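Long-range contact in nucleoside kinase (Methanococcus jannaschii, PDB 2C4E), which phosphorylates a wide range of nucleosides, inosine, guanosine and cytidine above all, to their monophosphates, preferably with ATP as phosphate donor: residues C10-V22 with I34-T48. Residues are numbered along the deposited sequence; the frame is centred on the assembly and turned at random.
Sequences CVGHTALDYIFNV and IPSARKYYGGAAANT
D17 and Y40 exchange two backbone hydrogen bonds, D17 N to Y40 O (2.9 Å) and Y40 N to D17 O (2.8 Å), at the centre of an antiparallel β-hairpin in the small lid sheet of this ribokinase-fold enzyme. On the face carrying L16, Y18 and K39, the lysine methylenes pack against an aromatic ring and a leucine methyl. With CG anti to the backbone N (chi1 173°), the K39 chain runs alongside the Y18 ring, its CB 3.6 Å from Y18 CE2, then bends so that CE presses on L16 CD2. An alanine in place of Y18 would probably leave one flank of the K39 methylenes uncovered and the lysine chain freer to swing. On the D17 and Y40 face, I19 CD1 meets Y40 CE1 at 4.0 Å, the two side chains nearly perpendicular. D17 on the hairpin, and G43 and N47 beyond it, bind the nucleoside substrate. G43 is the N-cap of helix 44-54, and H13 O accepts a nearly straight bond from A46 N (3.3 Å, 164°). Back on the strands, a water donates to both D17 OD2 (3.0 Å) and Y41 O (2.7 Å), bridging the D17 carboxylate to the neighbouring strand.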
loop_
_atom_site.group_PDB
_atom_site.type_symbol
_atom_site.label_atom_id
_atom_site.label_comp_id
_atom_site.label_asym_id
_atom_site.label_seq_id
_atom_site.Cartn_x
_atom_site.Cartn_y
_atom_site.Cartn_z
ATOM N N CYS A 10 -15.116 -7.267 -21.788
ATOM C CA CYS A 10 -14.257 -7.787 -20.737
ATOM C C CYS A 10 -14.865 -7.472 -19.393
ATOM O O CYS A 10 -15.169 -6.320 -19.120
ATOM C CB CYS A 10 -12.885 -7.145 -20.797
ATOM S SG CYS A 10 -12.002 -7.563 -22.312
ATOM N N VAL A 11 -15.037 -8.504 -18.575
ATOM C CA VAL A 11 -15.691 -8.407 -17.290
ATOM C C VAL A 11 -14.654 -8.729 -16.222
ATOM O O VAL A 11 -13.902 -9.708 -16.316
ATOM C CB VAL A 11 -16.856 -9.425 -17.172
ATOM C CG1 VAL A 11 -17.468 -9.392 -15.789
ATOM C CG2 VAL A 11 -17.912 -9.171 -18.244
ATOM N N GLY A 12 -14.587 -7.887 -15.214
ATOM C CA GLY A 12 -13.727 -8.148 -14.082
ATOM C C GLY A 12 -12.987 -6.904 -13.638
ATOM O O GLY A 12 -13.406 -5.775 -13.892
ATOM N N HIS A 13 -11.860 -7.125 -12.996
ATOM C CA HIS A 13 -11.138 -6.041 -12.345
ATOM C C HIS A 13 -10.589 -4.988 -13.291
ATOM O O HIS A 13 -9.921 -5.299 -14.273
ATOM C CB HIS A 13 -9.990 -6.615 -11.533
ATOM C CG HIS A 13 -10.435 -7.360 -10.317
ATOM N ND1 HIS A 13 -11.423 -6.891 -9.477
ATOM C CD2 HIS A 13 -10.008 -8.528 -9.786
ATOM C CE1 HIS A 13 -11.597 -7.752 -8.488
ATOM N NE2 HIS A 13 -10.753 -8.755 -8.655
ATOM N N THR A 14 -10.882 -3.741 -12.934
ATOM C CA THR A 14 -10.121 -2.581 -13.321
ATOM C C THR A 14 -9.459 -2.050 -12.046
ATOM O O THR A 14 -10.139 -1.748 -11.075
ATOM C CB THR A 14 -11.066 -1.545 -13.942
ATOM O OG1 THR A 14 -11.544 -2.035 -15.204
ATOM C CG2 THR A 14 -10.321 -0.272 -14.267
ATOM N N ALA A 15 -8.131 -1.974 -12.042
ATOM C CA ALA A 15 -7.379 -1.676 -10.820
ATOM C C ALA A 15 -6.160 -0.809 -11.065
ATOM O O ALA A 15 -5.659 -0.742 -12.175
ATOM C CB ALA A 15 -6.940 -2.967 -10.151
ATOM N N LEU A 16 -5.685 -0.157 -10.007
ATOM C CA LEU A 16 -4.421 0.573 -10.040
ATOM C C LEU A 16 -3.362 -0.270 -9.341
ATOM O O LEU A 16 -3.560 -0.663 -8.198
ATOM C CB LEU A 16 -4.578 1.914 -9.327
ATOM C CG LEU A 16 -5.629 2.818 -9.976
ATOM C CD1 LEU A 16 -6.157 3.836 -8.972
ATOM C CD2 LEU A 16 -5.028 3.491 -11.201
ATOM N N ASP A 17 -2.258 -0.547 -10.034
ATOM C CA ASP A 17 -1.164 -1.375 -9.531
ATOM C C ASP A 17 -0.000 -0.485 -9.066
ATOM O O ASP A 17 0.421 0.421 -9.779
ATOM C CB ASP A 17 -0.639 -2.307 -10.629
ATOM C CG ASP A 17 -1.681 -3.299 -11.145
ATOM O OD1 ASP A 17 -2.698 -3.554 -10.467
ATOM O OD2 ASP A 17 -1.528 -3.896 -12.230
ATOM N N TYR A 18 0.518 -0.753 -7.874
ATOM C CA TYR A 18 1.613 0.034 -7.316
ATOM C C TYR A 18 2.768 -0.858 -6.930
ATOM O O TYR A 18 2.614 -1.742 -6.089
ATOM C CB TYR A 18 1.168 0.767 -6.057
ATOM C CG TYR A 18 0.016 1.710 -6.252
ATOM C CD1 TYR A 18 -1.298 1.240 -6.268
ATOM C CD2 TYR A 18 0.232 3.077 -6.405
ATOM C CE1 TYR A 18 -2.365 2.106 -6.434
ATOM C CE2 TYR A 18 -0.835 3.953 -6.577
ATOM C CZ TYR A 18 -2.127 3.461 -6.583
ATOM O OH TYR A 18 -3.184 4.321 -6.743
ATOM N N ILE A 19 3.938 -0.594 -7.502
ATOM C CA ILE A 19 5.120 -1.401 -7.230
ATOM C C ILE A 19 6.083 -0.604 -6.360
ATOM O O ILE A 19 6.546 0.477 -6.737
ATOM C CB ILE A 19 5.749 -1.886 -8.556
ATOM C CG1 ILE A 19 4.718 -2.753 -9.298
ATOM C CG2 ILE A 19 6.998 -2.685 -8.287
ATOM C CD1 ILE A 19 5.002 -2.980 -10.782
ATOM N N PHE A 20 6.364 -1.166 -5.188
ATOM C CA PHE A 20 7.114 -0.511 -4.146
ATOM C C PHE A 20 8.462 -1.208 -3.991
ATOM O O PHE A 20 8.512 -2.373 -3.599
ATOM C CB PHE A 20 6.342 -0.608 -2.830
ATOM C CG PHE A 20 4.956 -0.047 -2.890
ATOM C CD1 PHE A 20 3.880 -0.854 -3.226
ATOM C CD2 PHE A 20 4.721 1.283 -2.585
ATOM C CE1 PHE A 20 2.598 -0.336 -3.271
ATOM C CE2 PHE A 20 3.437 1.808 -2.636
ATOM C CZ PHE A 20 2.375 0.996 -2.977
ATOM N N ASN A 21 9.549 -0.492 -4.274
ATOM C CA ASN A 21 10.889 -1.079 -4.300
ATOM C C ASN A 21 11.606 -0.976 -2.947
ATOM O O ASN A 21 12.290 0.009 -2.665
ATOM C CB ASN A 21 11.734 -0.425 -5.400
ATOM C CG ASN A 21 10.991 -0.306 -6.721
ATOM O OD1 ASN A 21 10.751 -1.300 -7.408
ATOM N ND2 ASN A 21 10.626 0.919 -7.083
ATOM N N VAL A 22 11.431 -2.006 -2.120
ATOM C CA VAL A 22 12.046 -2.079 -0.797
ATOM C C VAL A 22 13.358 -2.876 -0.828
ATOM O O VAL A 22 13.642 -3.587 -1.795
ATOM C CB VAL A 22 11.065 -2.699 0.247
ATOM C CG1 VAL A 22 10.974 -4.220 0.110
ATOM C CG2 VAL A 22 11.466 -2.308 1.665
ATOM N N ILE A 34 10.642 2.656 1.292
ATOM C CA ILE A 34 10.478 2.600 -0.153
ATOM C C ILE A 34 10.586 4.042 -0.667
ATOM O O ILE A 34 9.876 4.911 -0.174
ATOM C CB ILE A 34 9.086 2.014 -0.483
ATOM C CG1 ILE A 34 8.739 0.901 0.523
ATOM C CG2 ILE A 34 9.049 1.524 -1.909
ATOM C CD1 ILE A 34 7.549 0.065 0.192
ATOM N N PRO A 35 11.456 4.316 -1.640
ATOM C CA PRO A 35 11.687 5.706 -2.069
ATOM C C PRO A 35 10.450 6.332 -2.719
ATOM O O PRO A 35 10.030 7.430 -2.363
ATOM C CB PRO A 35 12.844 5.586 -3.075
ATOM C CG PRO A 35 12.828 4.171 -3.539
ATOM C CD PRO A 35 12.262 3.357 -2.417
ATOM N N SER A 36 9.846 5.616 -3.651
ATOM C CA SER A 36 8.638 6.068 -4.306
ATOM C C SER A 36 7.883 4.879 -4.856
ATOM O O SER A 36 8.374 3.750 -4.853
ATOM C CB SER A 36 8.940 7.106 -5.389
ATOM O OG SER A 36 9.724 6.546 -6.427
ATOM N N ALA A 37 6.683 5.143 -5.336
ATOM C CA ALA A 37 5.853 4.085 -5.872
ATOM C C ALA A 37 5.001 4.594 -7.019
ATOM O O ALA A 37 4.018 5.324 -6.803
ATOM C CB ALA A 37 4.992 3.519 -4.782
ATOM N N ARG A 38 5.378 4.200 -8.246
ATOM C CA ARG A 38 4.626 4.636 -9.396
ATOM C C ARG A 38 3.377 3.773 -9.473
ATOM O O ARG A 38 3.402 2.582 -9.066
ATOM C CB ARG A 38 5.444 4.542 -10.686
ATOM C CG ARG A 38 4.859 5.380 -11.822
ATOM C CD ARG A 38 5.519 5.149 -13.181
ATOM N NE ARG A 38 4.659 5.558 -14.294
ATOM C CZ ARG A 38 5.048 5.636 -15.567
ATOM N NH1 ARG A 38 6.296 5.335 -15.920
ATOM N NH2 ARG A 38 4.181 6.019 -16.498
ATOM N N LYS A 39 2.309 4.418 -9.978
ATOM C CA LYS A 39 1.000 3.825 -10.250
ATOM C C LYS A 39 0.975 3.379 -11.718
ATOM O O LYS A 39 1.461 4.097 -12.592
ATOM C CB LYS A 39 -0.052 4.916 -9.976
ATOM C CG LYS A 39 -1.497 4.647 -10.316
ATOM C CD LYS A 39 -2.249 5.972 -10.595
ATOM C CE LYS A 39 -3.460 6.188 -9.690
ATOM N NZ LYS A 39 -3.470 7.549 -9.080
ATOM N N TYR A 40 0.454 2.179 -11.974
ATOM C CA TYR A 40 0.249 1.674 -13.339
ATOM C C TYR A 40 -1.200 1.283 -13.495
ATOM O O TYR A 40 -1.800 0.744 -12.571
ATOM C CB TYR A 40 1.102 0.441 -13.625
ATOM C CG TYR A 40 2.582 0.706 -13.561
ATOM C CD1 TYR A 40 3.301 0.413 -12.412
ATOM C CD2 TYR A 40 3.258 1.262 -14.645
ATOM C CE1 TYR A 40 4.661 0.666 -12.336
ATOM C CE2 TYR A 40 4.621 1.510 -14.586
ATOM C CZ TYR A 40 5.315 1.212 -13.426
ATOM O OH TYR A 40 6.662 1.453 -13.350
ATOM N N TYR A 41 -1.752 1.557 -14.669
ATOM C CA TYR A 41 -3.103 1.123 -14.985
ATOM C C TYR A 41 -3.098 -0.395 -15.105
ATOM O O TYR A 41 -2.247 -0.981 -15.783
ATOM C CB TYR A 41 -3.603 1.814 -16.258
ATOM C CG TYR A 41 -3.666 3.329 -16.134
ATOM C CD1 TYR A 41 -3.137 4.154 -17.123
ATOM C CD2 TYR A 41 -4.229 3.935 -15.015
ATOM C CE1 TYR A 41 -3.187 5.526 -17.008
ATOM C CE2 TYR A 41 -4.276 5.308 -14.892
ATOM C CZ TYR A 41 -3.753 6.103 -15.891
ATOM O OH TYR A 41 -3.799 7.476 -15.763
ATOM N N GLY A 42 -4.047 -1.030 -14.423
ATOM C CA GLY A 42 -4.104 -2.478 -14.337
ATOM C C GLY A 42 -5.493 -3.045 -14.141
ATOM O O GLY A 42 -6.497 -2.406 -14.491
ATOM N N GLY A 43 -5.538 -4.244 -13.564
ATOM C CA GLY A 43 -6.753 -5.037 -13.454
ATOM C C GLY A 43 -6.864 -5.958 -14.658
ATOM O O GLY A 43 -6.780 -5.493 -15.786
ATOM N N ALA A 44 -7.021 -7.259 -14.432
ATOM C CA ALA A 44 -7.052 -8.234 -15.545
ATOM C C ALA A 44 -8.066 -7.917 -16.651
ATOM O O ALA A 44 -7.738 -8.045 -17.834
ATOM C CB ALA A 44 -7.250 -9.634 -15.016
ATOM N N ALA A 45 -9.283 -7.503 -16.298
ATOM C CA ALA A 45 -10.280 -7.171 -17.317
ATOM C C ALA A 45 -9.858 -5.972 -18.148
ATOM O O ALA A 45 -9.898 -6.027 -19.368
ATOM C CB ALA A 45 -11.682 -6.944 -16.696
ATOM N N ALA A 46 -9.430 -4.897 -17.492
ATOM C CA ALA A 46 -8.981 -3.688 -18.159
ATOM C C ALA A 46 -7.744 -3.948 -19.013
ATOM O O ALA A 46 -7.658 -3.471 -20.136
ATOM C CB ALA A 46 -8.697 -2.617 -17.140
ATOM N N ASN A 47 -6.785 -4.692 -18.486
ATOM C CA ASN A 47 -5.587 -5.053 -19.243
ATOM C C ASN A 47 -5.973 -5.685 -20.574
ATOM O O ASN A 47 -5.472 -5.324 -21.639
ATOM C CB ASN A 47 -4.746 -6.064 -18.471
ATOM C CG ASN A 47 -4.075 -5.456 -17.244
ATOM O OD1 ASN A 47 -3.992 -4.237 -17.117
ATOM N ND2 ASN A 47 -3.608 -6.307 -16.345
ATOM N N THR A 48 -6.877 -6.637 -20.492
ATOM C CA THR A 48 -7.329 -7.357 -21.671
ATOM C C THR A 48 -8.072 -6.402 -22.622
ATOM O O THR A 48 -7.810 -6.401 -23.811
ATOM C CB THR A 48 -8.197 -8.562 -21.268
ATOM O OG1 THR A 48 -7.486 -9.427 -20.361
ATOM C CG2 THR A 48 -8.465 -9.452 -22.459
HETATM O O HOH W 1 -0.436 -2.562 -14.631
#